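Local coordinates for envelopment polyprotein (Bovine Schmallenberg virus BH80/Germany/2011, PDB 7A56), which probably drives fusion of the viral envelope with a host-cell membrane during entry, as the class II fusion glycoprotein Gc, here in its postfusion trimer, at residues R71-A81 with I336-Y347; Q197-T205 with I226-M235. All blocks are in the same frame, centred on the assembly; numbering follows the deposited sequence.

Interaction 1 joins neighbouring strands of one antiparallel sheet through backbone bonds, whereas interaction 2 is packing between strands of two different sheets. They share an element: strand 335-343, which carries Ile336-Ile340, is bonded on one edge to 70-80 and on the other to 226-231, with Asn337 N 2.9 Å from Asp229 O. Both are largely buried. In interaction 1 the salt bridges gather round Arg71, at its more exposed end, with further polar groups at the subunit boundary; interaction 2 is aliphatic along its length and becomes polar where Lys198 crosses to Ile233. Each also touches a second subunit of the trimer, and their centres lie about 17 Å apart.

Interaction 1. Residues R71-A81 with I336-Y347; sequences RNSYIESHIPA and INYKIMLGDFDY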
loop_
_atom_site.group_PDB
_atom_site.type_symbol
_atom_site.label_atom_id
_atom_site.label_comp_id
_atom_site.label_asym_id
_atom_site.label_seq_id
_atom_site.Cartn_x
_atom_site.Cartn_y
_atom_site.Cartn_z
ATOM N N ARG A 71 -32.493 -30.260 -24.604
ATOM C CA ARG A 71 -31.828 -28.992 -24.378
ATOM C C ARG A 71 -31.211 -29.003 -22.975
ATOM O O ARG A 71 -31.813 -29.495 -22.009
ATOM C CB ARG A 71 -32.829 -27.839 -24.559
ATOM C CG ARG A 71 -32.496 -26.505 -23.831
ATOM C CD ARG A 71 -33.591 -25.460 -24.112
ATOM N NE ARG A 71 -33.299 -24.129 -23.566
ATOM C CZ ARG A 71 -33.676 -23.686 -22.360
ATOM N NH1 ARG A 71 -34.368 -24.460 -21.528
ATOM N NH2 ARG A 71 -33.357 -22.447 -21.979
ATOM N N ASN A 72 -29.990 -28.491 -22.879
ATOM C CA ASN A 72 -29.261 -28.387 -21.620
ATOM C C ASN A 72 -28.847 -26.930 -21.498
ATOM O O ASN A 72 -28.058 -26.445 -22.315
ATOM C CB ASN A 72 -28.050 -29.306 -21.619
ATOM C CG ASN A 72 -27.699 -29.788 -20.250
ATOM O OD1 ASN A 72 -27.913 -29.091 -19.258
ATOM N ND2 ASN A 72 -27.186 -31.007 -20.176
ATOM N N SER A 73 -29.423 -26.214 -20.548
ATOM C CA SER A 73 -29.267 -24.770 -20.580
ATOM C C SER A 73 -28.508 -24.352 -19.341
ATOM O O SER A 73 -28.466 -25.085 -18.316
ATOM C CB SER A 73 -30.584 -24.022 -20.636
ATOM O OG SER A 73 -31.332 -24.415 -19.534
ATOM N N TYR A 74 -27.943 -23.150 -19.437
ATOM C CA TYR A 74 -27.178 -22.620 -18.289
ATOM C C TYR A 74 -27.483 -21.150 -18.047
ATOM O O TYR A 74 -28.040 -20.421 -18.895
ATOM C CB TYR A 74 -25.676 -22.790 -18.482
ATOM C CG TYR A 74 -25.097 -21.990 -19.602
ATOM C CD1 TYR A 74 -24.815 -20.628 -19.455
ATOM C CD2 TYR A 74 -24.794 -22.607 -20.811
ATOM C CE1 TYR A 74 -24.295 -19.896 -20.494
ATOM C CE2 TYR A 74 -24.247 -21.905 -21.849
ATOM C CZ TYR A 74 -23.991 -20.559 -21.703
ATOM O OH TYR A 74 -23.443 -19.908 -22.791
ATOM N N ILE A 75 -27.015 -20.704 -16.867
ATOM C CA ILE A 75 -26.978 -19.301 -16.523
ATOM C C ILE A 75 -25.607 -19.029 -15.913
ATOM O O ILE A 75 -25.033 -19.872 -15.204
ATOM C CB ILE A 75 -28.120 -18.901 -15.560
ATOM C CG1 ILE A 75 -28.113 -17.378 -15.332
ATOM C CG2 ILE A 75 -28.064 -19.689 -14.245
ATOM C CD1 ILE A 75 -29.412 -16.845 -14.796
ATOM N N GLU A 76 -25.042 -17.912 -16.291
ATOM C CA GLU A 76 -23.748 -17.495 -15.767
ATOM C C GLU A 76 -23.880 -16.091 -15.198
ATOM O O GLU A 76 -24.589 -15.263 -15.762
ATOM C CB GLU A 76 -22.713 -17.534 -16.889
ATOM C CG GLU A 76 -21.281 -17.312 -16.417
ATOM C CD GLU A 76 -20.847 -15.848 -16.546
ATOM O OE1 GLU A 76 -19.623 -15.624 -16.540
ATOM O OE2 GLU A 76 -21.711 -14.922 -16.692
ATOM N N SER A 77 -23.164 -15.796 -14.100
ATOM C CA SER A 77 -23.164 -14.428 -13.587
ATOM C C SER A 77 -21.943 -14.302 -12.673
ATOM O O SER A 77 -21.039 -15.154 -12.683
ATOM C CB SER A 77 -24.482 -14.096 -12.879
ATOM O OG SER A 77 -24.618 -12.701 -12.643
ATOM N N HIS A 78 -21.915 -13.237 -11.882
ATOM C CA HIS A 78 -20.786 -12.997 -10.979
ATOM C C HIS A 78 -21.274 -12.186 -9.791
ATOM O O HIS A 78 -22.286 -11.473 -9.879
ATOM C CB HIS A 78 -19.643 -12.241 -11.670
ATOM C CG HIS A 78 -20.109 -11.058 -12.468
ATOM N ND1 HIS A 78 -20.312 -11.107 -13.839
ATOM C CD2 HIS A 78 -20.474 -9.814 -12.087
ATOM C CE1 HIS A 78 -20.770 -9.942 -14.264
ATOM N NE2 HIS A 78 -20.878 -9.137 -13.222
ATOM N N ILE A 79 -20.496 -12.232 -8.697
ATOM C CA ILE A 79 -20.837 -11.530 -7.478
ATOM C C ILE A 79 -19.540 -11.055 -6.827
ATOM O O ILE A 79 -18.545 -11.791 -6.863
ATOM C CB ILE A 79 -21.631 -12.421 -6.492
ATOM C CG1 ILE A 79 -21.933 -11.702 -5.177
ATOM C CG2 ILE A 79 -20.940 -13.754 -6.205
ATOM C CD1 ILE A 79 -22.898 -12.475 -4.288
ATOM N N PRO A 80 -19.510 -9.836 -6.271
ATOM C CA PRO A 80 -18.282 -9.358 -5.585
ATOM C C PRO A 80 -17.869 -10.285 -4.471
ATOM O O PRO A 80 -18.720 -10.764 -3.713
ATOM C CB PRO A 80 -18.698 -7.993 -5.018
ATOM C CG PRO A 80 -19.777 -7.522 -6.034
ATOM C CD PRO A 80 -20.557 -8.785 -6.357
ATOM N N ALA A 81 -16.542 -10.464 -4.309
ATOM C CA ALA A 81 -16.037 -11.273 -3.197
ATOM C C ALA A 81 -16.088 -10.377 -1.965
ATOM O O ALA A 81 -15.089 -9.769 -1.578
ATOM C CB ALA A 81 -14.627 -11.788 -3.473
ATOM N N ILE A 336 -16.323 -13.296 -7.688
ATOM C CA ILE A 336 -16.667 -14.709 -7.824
ATOM C C ILE A 336 -17.513 -14.892 -9.090
ATOM O O ILE A 336 -18.626 -14.352 -9.187
ATOM C CB ILE A 336 -17.428 -15.247 -6.583
ATOM C CG1 ILE A 336 -16.673 -14.954 -5.250
ATOM C CG2 ILE A 336 -17.737 -16.800 -6.713
ATOM C CD1 ILE A 336 -15.314 -15.530 -5.193
ATOM N N ASN A 337 -16.982 -15.631 -10.073
ATOM C CA ASN A 337 -17.769 -16.030 -11.243
ATOM C C ASN A 337 -18.438 -17.359 -10.967
ATOM O O ASN A 337 -17.875 -18.202 -10.255
ATOM C CB ASN A 337 -16.849 -16.114 -12.467
ATOM C CG ASN A 337 -16.233 -14.796 -12.787
ATOM O OD1 ASN A 337 -16.935 -13.876 -13.167
ATOM N ND2 ASN A 337 -14.924 -14.661 -12.599
ATOM N N TYR A 338 -19.644 -17.565 -11.541
ATOM C CA TYR A 338 -20.286 -18.849 -11.347
ATOM C C TYR A 338 -21.167 -19.172 -12.555
ATOM O O TYR A 338 -21.700 -18.276 -13.216
ATOM C CB TYR A 338 -21.158 -18.894 -10.082
ATOM C CG TYR A 338 -22.226 -17.781 -9.957
ATOM C CD1 TYR A 338 -23.500 -17.969 -10.486
ATOM C CD2 TYR A 338 -21.961 -16.578 -9.300
ATOM C CE1 TYR A 338 -24.491 -17.009 -10.366
ATOM C CE2 TYR A 338 -22.957 -15.576 -9.143
ATOM C CZ TYR A 338 -24.247 -15.828 -9.719
ATOM O OH TYR A 338 -25.273 -14.903 -9.585
ATOM N N LYS A 339 -21.315 -20.467 -12.790
ATOM C CA LYS A 339 -22.135 -20.998 -13.874
ATOM C C LYS A 339 -22.898 -22.204 -13.358
ATOM O O LYS A 339 -22.326 -23.094 -12.704
ATOM C CB LYS A 339 -21.243 -21.347 -15.087
ATOM C CG LYS A 339 -22.054 -21.866 -16.370
ATOM C CD LYS A 339 -21.085 -22.504 -17.341
ATOM C CE LYS A 339 -21.873 -23.043 -18.660
ATOM N NZ LYS A 339 -20.869 -23.557 -19.648
ATOM N N ILE A 340 -24.205 -22.229 -13.665
ATOM C CA ILE A 340 -25.131 -23.269 -13.212
ATOM C C ILE A 340 -25.812 -23.852 -14.454
ATOM O O ILE A 340 -26.299 -23.092 -15.302
ATOM C CB ILE A 340 -26.195 -22.696 -12.254
ATOM C CG1 ILE A 340 -25.554 -22.153 -10.954
ATOM C CG2 ILE A 340 -27.313 -23.739 -11.965
ATOM C CD1 ILE A 340 -26.444 -21.034 -10.348
ATOM N N MET A 341 -25.731 -25.178 -14.602
ATOM C CA MET A 341 -26.281 -25.931 -15.755
ATOM C C MET A 341 -26.953 -27.186 -15.224
ATOM O O MET A 341 -26.272 -28.190 -14.960
ATOM C CB MET A 341 -25.148 -26.279 -16.713
ATOM C CG MET A 341 -25.601 -27.017 -18.041
ATOM S SD MET A 341 -24.301 -26.688 -19.262
ATOM C CE MET A 341 -25.274 -26.669 -20.778
ATOM N N LEU A 342 -28.291 -27.146 -15.092
ATOM C CA LEU A 342 -29.029 -28.241 -14.471
ATOM C C LEU A 342 -29.724 -29.152 -15.490
ATOM O O LEU A 342 -30.220 -30.222 -15.116
ATOM C CB LEU A 342 -30.070 -27.681 -13.491
ATOM C CG LEU A 342 -29.507 -26.712 -12.453
ATOM C CD1 LEU A 342 -30.544 -26.245 -11.392
ATOM C CD2 LEU A 342 -28.349 -27.367 -11.738
ATOM N N GLY A 343 -29.797 -28.756 -16.736
ATOM C CA GLY A 343 -30.688 -29.484 -17.656
ATOM C C GLY A 343 -31.587 -28.503 -18.373
ATOM O O GLY A 343 -31.170 -27.368 -18.600
ATOM N N ASP A 344 -32.824 -28.887 -18.710
ATOM C CA ASP A 344 -33.700 -28.058 -19.535
ATOM C C ASP A 344 -34.557 -27.148 -18.664
ATOM O O ASP A 344 -35.714 -27.444 -18.335
ATOM C CB ASP A 344 -34.554 -28.971 -20.430
ATOM C CG ASP A 344 -35.510 -28.208 -21.346
ATOM O OD1 ASP A 344 -35.267 -27.029 -21.705
ATOM O OD2 ASP A 344 -36.515 -28.831 -21.752
ATOM N N PHE A 345 -33.960 -26.017 -18.251
ATOM C CA PHE A 345 -34.608 -25.101 -17.329
ATOM C C PHE A 345 -34.488 -23.663 -17.814
ATOM O O PHE A 345 -33.667 -23.340 -18.675
ATOM C CB PHE A 345 -34.002 -25.258 -15.927
ATOM C CG PHE A 345 -34.200 -26.619 -15.386
ATOM C CD1 PHE A 345 -35.420 -26.987 -14.861
ATOM C CD2 PHE A 345 -33.206 -27.552 -15.468
ATOM C CE1 PHE A 345 -35.630 -28.247 -14.380
ATOM C CE2 PHE A 345 -33.419 -28.834 -14.993
ATOM C CZ PHE A 345 -34.623 -29.170 -14.429
ATOM N N ASP A 346 -35.352 -22.813 -17.262
ATOM C CA ASP A 346 -35.184 -21.366 -17.322
ATOM C C ASP A 346 -34.613 -20.885 -15.995
ATOM O O ASP A 346 -34.950 -21.401 -14.926
ATOM C CB ASP A 346 -36.499 -20.628 -17.559
ATOM C CG ASP A 346 -37.108 -20.891 -18.954
ATOM O OD1 ASP A 346 -36.402 -21.319 -19.910
ATOM O OD2 ASP A 346 -38.328 -20.630 -19.069
ATOM N N TYR A 347 -33.778 -19.869 -16.066
ATOM C CA TYR A 347 -33.151 -19.336 -14.873
ATOM C C TYR A 347 -33.289 -17.816 -14.822
ATOM O O TYR A 347 -33.122 -17.137 -15.841
ATOM C CB TYR A 347 -31.686 -19.667 -14.881
ATOM C CG TYR A 347 -31.300 -21.080 -15.191
ATOM C CD1 TYR A 347 -31.165 -22.028 -14.170
ATOM C CD2 TYR A 347 -30.923 -21.450 -16.485
ATOM C CE1 TYR A 347 -30.720 -23.334 -14.441
ATOM C CE2 TYR A 347 -30.525 -22.767 -16.768
ATOM C CZ TYR A 347 -30.438 -23.694 -15.750
ATOM O OH TYR A 347 -29.989 -24.947 -16.016
HETATM O O HOH W 1 -19.302 -13.136 -15.189
HETATM O O HOH W 2 -24.653 -12.375 -8.876
#
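Tyr74 holds CG between its backbone N and carbonyl carbon (chi1 66°), while Lys339 runs fully extended with chi1 at -177°; together these torsions lay the lysine over one face of the tyrosine ring. Lys339 CE sits 3.8 Å from the centroid of the Tyr74 ring in a CH-pi contact, and NZ follows in a cation-pi contact before bonding Thr60 O of the second subunit. Beside them, Met341 CE comes to the edge of the same ring.

On the other face of the sheet, Ile75 lays CG2 over the Tyr347 ring and sets CD1 against Tyr347 CB. The Tyr347 hydroxyl donates to Ser73 O (OH to O 2.8 Å), from above the carbonyl plane, and accepts from Leu342 N, so one hydroxyl joins Ser73 to the opposite strand at Leu342.

Between these faces runs the antiparallel pairing of strands 70-80 and 335-343, two inner strands of a five-stranded sheet in this class II fusion protein. Ile75, Ser77 and Ile79 make paired backbone bonds with Ile340, Tyr338 and Ile336. The Tyr338 ring folds back across Ser77, with Ser77 O over one face and Ser77 CB 3.5 Å from Tyr338 OH; a water links that hydroxyl to His78 O. A second water joins Glu76 OE1, His78 ND1 and Asn337 OD1. Asn337 ND2 bonds Asp229 of its own chain, His78 NE2 that of the third subunit.

At the far end, the extended Arg71 side chain delivers NH1 to Asp344 OD1 at 2.7 Å, with the oxygen in the guanidinium plane, although that plane stands 76° from the carboxylate. NH1 also donates to Phe345 O, 3.1 Å away and above the carbonyl plane. Asp346, which bonds Asn95 through OD2, adds a long ion pair from OD1 to Arg71 NH2.

Interaction 2. Residues Q197-T205 with I226-M235; sequences QKDVEVCIT and IQLDIQTIQM. With PO4 (phosphate ion), chain J.
Val200 and Ile230 point their side chains straight at each other, so that Val200 CG2 and Ile230 CD1 meet tip to tip at 4.1 Å. Further along, Ile204 and Ile226 do the same in a closer fit: Ile204 CD1 lies 3.8 Å from Ile226 CG2, and the return pair, Ile204 CG2 with Ile226 CD1, is 3.9 Å apart. Ile204 meets Leu228 differently, its CD1 passing the two methyls of the leucine at a slant. Val202 reaches the same leucine more loosely, with 4.4 Å between Val202 CG2 and Leu228 CD2. The touching atoms across this span are methyl groups, and no backbone bond crosses it, because the strand axes stay 9.7 Å apart.

Lys198 changes the chemistry. Its chain runs straight from the strand and then turns at the last torsion (chi4 87°), which swings NZ to Ile233 O. This hydrogen bond, 2.8 Å from NZ to O, arrives from above the carbonyl plane. A water bridges NZ to Met235 N, giving the ammonium a second partner. Thr232 and Lys198 approach tip to tip, and Thr232 OG1 bonds Val333 O. Met235 lies alongside, its SD 3.7 Å from Lys198 CE, and covers the aliphatic end of the lysine.

Pointing away from 226-235, Gln197 donates from NE2 to O1 of a phosphate ion, probably left from crystallisation, which Lys390 and Lys398 of the second subunit also hold.

Strand 197-206, tied to strand 209-214 by the Cys203-Cys212 disulfide and paired with strand 98-134, faces strand 226-231, which lies between strands 335-343 and 221-222; Ile336 and Leu221 from those flanking strands pack against Val202.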
loop_
_atom_site.group_PDB
_atom_site.type_symbol
_atom_site.label_atom_id
_atom_site.label_comp_id
_atom_site.label_asym_id
_atom_site.label_seq_id
_atom_site.Cartn_x
_atom_site.Cartn_y
_atom_site.Cartn_z
ATOM N N GLN A 197 -2.557 -12.895 3.188
ATOM C CA GLN A 197 -3.315 -13.750 2.265
ATOM C C GLN A 197 -4.799 -13.499 2.453
ATOM O O GLN A 197 -5.248 -13.086 3.524
ATOM C CB GLN A 197 -2.957 -15.238 2.478
ATOM C CG GLN A 197 -3.302 -15.775 3.854
ATOM C CD GLN A 197 -2.726 -17.154 4.028
ATOM O OE1 GLN A 197 -1.502 -17.303 4.126
ATOM N NE2 GLN A 197 -3.584 -18.181 4.014
ATOM N N LYS A 198 -5.561 -13.726 1.378
ATOM C CA LYS A 198 -7.006 -13.727 1.459
ATOM C C LYS A 198 -7.499 -15.067 1.962
ATOM O O LYS A 198 -6.912 -16.117 1.681
ATOM C CB LYS A 198 -7.618 -13.491 0.066
ATOM C CG LYS A 198 -7.061 -12.264 -0.583
ATOM C CD LYS A 198 -7.682 -12.086 -1.926
ATOM C CE LYS A 198 -7.007 -10.908 -2.561
ATOM N NZ LYS A 198 -5.703 -11.317 -3.315
ATOM N N ASP A 199 -8.587 -15.027 2.725
ATOM C CA ASP A 199 -9.274 -16.228 3.169
ATOM C C ASP A 199 -10.741 -16.076 2.740
ATOM O O ASP A 199 -11.476 -15.274 3.337
ATOM C CB ASP A 199 -9.103 -16.361 4.689
ATOM C CG ASP A 199 -9.850 -17.564 5.282
ATOM O OD1 ASP A 199 -10.442 -18.373 4.538
ATOM O OD2 ASP A 199 -9.839 -17.706 6.523
ATOM N N VAL A 200 -11.147 -16.809 1.689
ATOM C CA VAL A 200 -12.466 -16.632 1.064
ATOM C C VAL A 200 -13.161 -17.980 1.044
ATOM O O VAL A 200 -12.592 -18.987 0.584
ATOM C CB VAL A 200 -12.378 -16.041 -0.365
ATOM C CG1 VAL A 200 -13.777 -15.942 -1.039
ATOM C CG2 VAL A 200 -11.728 -14.675 -0.322
ATOM N N GLU A 201 -14.388 -18.000 1.552
ATOM C CA GLU A 201 -15.207 -19.188 1.487
ATOM C C GLU A 201 -16.504 -18.837 0.792
ATOM O O GLU A 201 -17.151 -17.830 1.121
ATOM C CB GLU A 201 -15.456 -19.727 2.893
ATOM C CG GLU A 201 -16.368 -21.001 2.925
ATOM C CD GLU A 201 -16.764 -21.340 4.362
ATOM O OE1 GLU A 201 -17.027 -20.397 5.144
ATOM O OE2 GLU A 201 -16.776 -22.523 4.714
ATOM N N VAL A 202 -16.940 -19.723 -0.106
ATOM C CA VAL A 202 -18.164 -19.472 -0.871
ATOM C C VAL A 202 -19.045 -20.700 -0.778
ATOM O O VAL A 202 -18.550 -21.822 -0.635
ATOM C CB VAL A 202 -17.870 -19.145 -2.351
ATOM C CG1 VAL A 202 -16.974 -17.914 -2.452
ATOM C CG2 VAL A 202 -17.277 -20.343 -3.049
ATOM N N CYS A 203 -20.373 -20.482 -0.780
ATOM C CA CYS A 203 -21.321 -21.565 -0.569
ATOM C C CYS A 203 -22.376 -21.559 -1.667
ATOM O O CYS A 203 -22.738 -20.512 -2.202
ATOM C CB CYS A 203 -22.101 -21.489 0.776
ATOM S SG CYS A 203 -20.989 -21.435 2.236
ATOM N N ILE A 204 -22.840 -22.755 -2.000
ATOM C CA ILE A 204 -24.096 -22.945 -2.735
ATOM C C ILE A 204 -25.174 -23.156 -1.691
ATOM O O ILE A 204 -25.174 -24.164 -0.969
ATOM C CB ILE A 204 -24.024 -24.159 -3.674
ATOM C CG1 ILE A 204 -22.826 -24.057 -4.613
ATOM C CG2 ILE A 204 -25.352 -24.298 -4.546
ATOM C CD1 ILE A 204 -22.884 -22.851 -5.534
ATOM N N THR A 205 -26.136 -22.252 -1.628
ATOM C CA THR A 205 -27.151 -22.331 -0.587
ATOM C C THR A 205 -28.484 -22.732 -1.224
ATOM O O THR A 205 -28.999 -22.047 -2.128
ATOM C CB THR A 205 -27.225 -21.006 0.161
ATOM O OG1 THR A 205 -25.990 -20.842 0.884
ATOM C CG2 THR A 205 -28.412 -20.941 1.164
ATOM N N ILE A 226 -22.263 -27.105 -11.396
ATOM C CA ILE A 226 -21.955 -25.746 -10.944
ATOM C C ILE A 226 -20.454 -25.532 -10.883
ATOM O O ILE A 226 -19.711 -26.348 -10.317
ATOM C CB ILE A 226 -22.592 -25.430 -9.577
ATOM C CG1 ILE A 226 -24.128 -25.663 -9.620
ATOM C CG2 ILE A 226 -22.165 -23.984 -9.116
ATOM C CD1 ILE A 226 -24.720 -25.648 -8.196
ATOM N N GLN A 227 -19.994 -24.471 -11.533
ATOM C CA GLN A 227 -18.586 -24.102 -11.425
ATOM C C GLN A 227 -18.470 -22.703 -10.839
ATOM O O GLN A 227 -19.281 -21.819 -11.144
ATOM C CB GLN A 227 -17.886 -24.174 -12.814
ATOM C CG GLN A 227 -17.851 -25.566 -13.424
ATOM C CD GLN A 227 -18.952 -25.760 -14.294
ATOM O OE1 GLN A 227 -19.207 -24.917 -15.175
ATOM N NE2 GLN A 227 -19.679 -26.891 -14.095
ATOM N N LEU A 228 -17.433 -22.479 -10.014
ATOM C CA LEU A 228 -17.196 -21.147 -9.502
ATOM C C LEU A 228 -15.696 -20.870 -9.516
ATOM O O LEU A 228 -14.886 -21.796 -9.429
ATOM C CB LEU A 228 -17.712 -20.960 -8.045
ATOM C CG LEU A 228 -19.154 -21.370 -7.682
ATOM C CD1 LEU A 228 -19.076 -22.790 -7.168
ATOM C CD2 LEU A 228 -19.749 -20.415 -6.630
ATOM N N ASP A 229 -15.317 -19.598 -9.695
ATOM C CA ASP A 229 -13.889 -19.231 -9.525
ATOM C C ASP A 229 -13.798 -17.861 -8.869
ATOM O O ASP A 229 -14.735 -17.045 -8.930
ATOM C CB ASP A 229 -13.076 -19.271 -10.844
ATOM C CG ASP A 229 -13.443 -18.163 -11.860
ATOM O OD1 ASP A 229 -13.250 -16.966 -11.581
ATOM O OD2 ASP A 229 -13.911 -18.493 -12.999
ATOM N N ILE A 230 -12.650 -17.569 -8.226
ATOM C CA ILE A 230 -12.384 -16.191 -7.832
ATOM C C ILE A 230 -11.347 -15.571 -8.777
ATOM O O ILE A 230 -10.343 -16.201 -9.133
ATOM C CB ILE A 230 -11.928 -16.121 -6.362
ATOM C CG1 ILE A 230 -11.780 -14.663 -5.972
ATOM C CG2 ILE A 230 -10.628 -16.937 -6.193
ATOM C CD1 ILE A 230 -11.504 -14.486 -4.391
ATOM N N GLN A 231 -11.615 -14.356 -9.241
ATOM C CA GLN A 231 -10.630 -13.521 -9.908
ATOM C C GLN A 231 -10.229 -12.410 -8.930
ATOM O O GLN A 231 -11.089 -11.800 -8.277
ATOM C CB GLN A 231 -11.225 -12.933 -11.207
ATOM C CG GLN A 231 -11.629 -13.995 -12.210
ATOM C CD GLN A 231 -10.466 -14.891 -12.607
ATOM O OE1 GLN A 231 -9.361 -14.393 -12.959
ATOM N NE2 GLN A 231 -10.689 -16.229 -12.544
ATOM N N THR A 232 -8.936 -12.178 -8.786
ATOM C CA THR A 232 -8.506 -11.238 -7.767
ATOM C C THR A 232 -7.178 -10.617 -8.173
ATOM O O THR A 232 -6.671 -10.831 -9.284
ATOM C CB THR A 232 -8.418 -11.963 -6.412
ATOM O OG1 THR A 232 -8.043 -11.023 -5.353
ATOM C CG2 THR A 232 -7.347 -13.056 -6.513
ATOM N N ILE A 233 -6.585 -9.851 -7.228
ATOM C CA ILE A 233 -5.305 -9.214 -7.436
ATOM C C ILE A 233 -4.609 -9.246 -6.073
ATOM O O ILE A 233 -5.262 -9.211 -5.033
ATOM C CB ILE A 233 -5.492 -7.762 -7.961
ATOM C CG1 ILE A 233 -6.104 -7.759 -9.379
ATOM C CG2 ILE A 233 -4.173 -6.910 -8.021
ATOM C CD1 ILE A 233 -6.553 -6.406 -9.813
ATOM N N GLN A 234 -3.305 -9.416 -6.091
ATOM C CA GLN A 234 -2.560 -9.408 -4.827
ATOM C C GLN A 234 -2.802 -8.094 -4.080
ATOM O O GLN A 234 -2.721 -7.023 -4.680
ATOM C CB GLN A 234 -1.092 -9.566 -5.125
ATOM C CG GLN A 234 -0.251 -9.717 -3.848
ATOM C CD GLN A 234 1.176 -10.183 -4.214
ATOM O OE1 GLN A 234 1.841 -10.861 -3.460
ATOM N NE2 GLN A 234 1.601 -9.852 -5.391
ATOM N N MET A 235 -3.118 -8.179 -2.778
ATOM C CA MET A 235 -3.390 -6.985 -1.974
ATOM C C MET A 235 -2.240 -6.747 -1.025
ATOM O O MET A 235 -1.472 -7.658 -0.705
ATOM C CB MET A 235 -4.689 -7.087 -1.130
ATOM C CG MET A 235 -5.895 -7.404 -2.106
ATOM S SD MET A 235 -7.481 -7.512 -1.252
ATOM C CE MET A 235 -7.790 -5.900 -0.552
HETATM P P PO4 J . -2.756 -22.035 3.811
HETATM O O1 PO4 J . -3.280 -21.259 4.989
HETATM O O2 PO4 J . -1.476 -22.752 4.216
HETATM O O3 PO4 J . -2.476 -21.144 2.622
HETATM O O4 PO4 J . -3.802 -23.031 3.372
HETATM O O HOH W 3 -3.542 -10.772 -1.425
#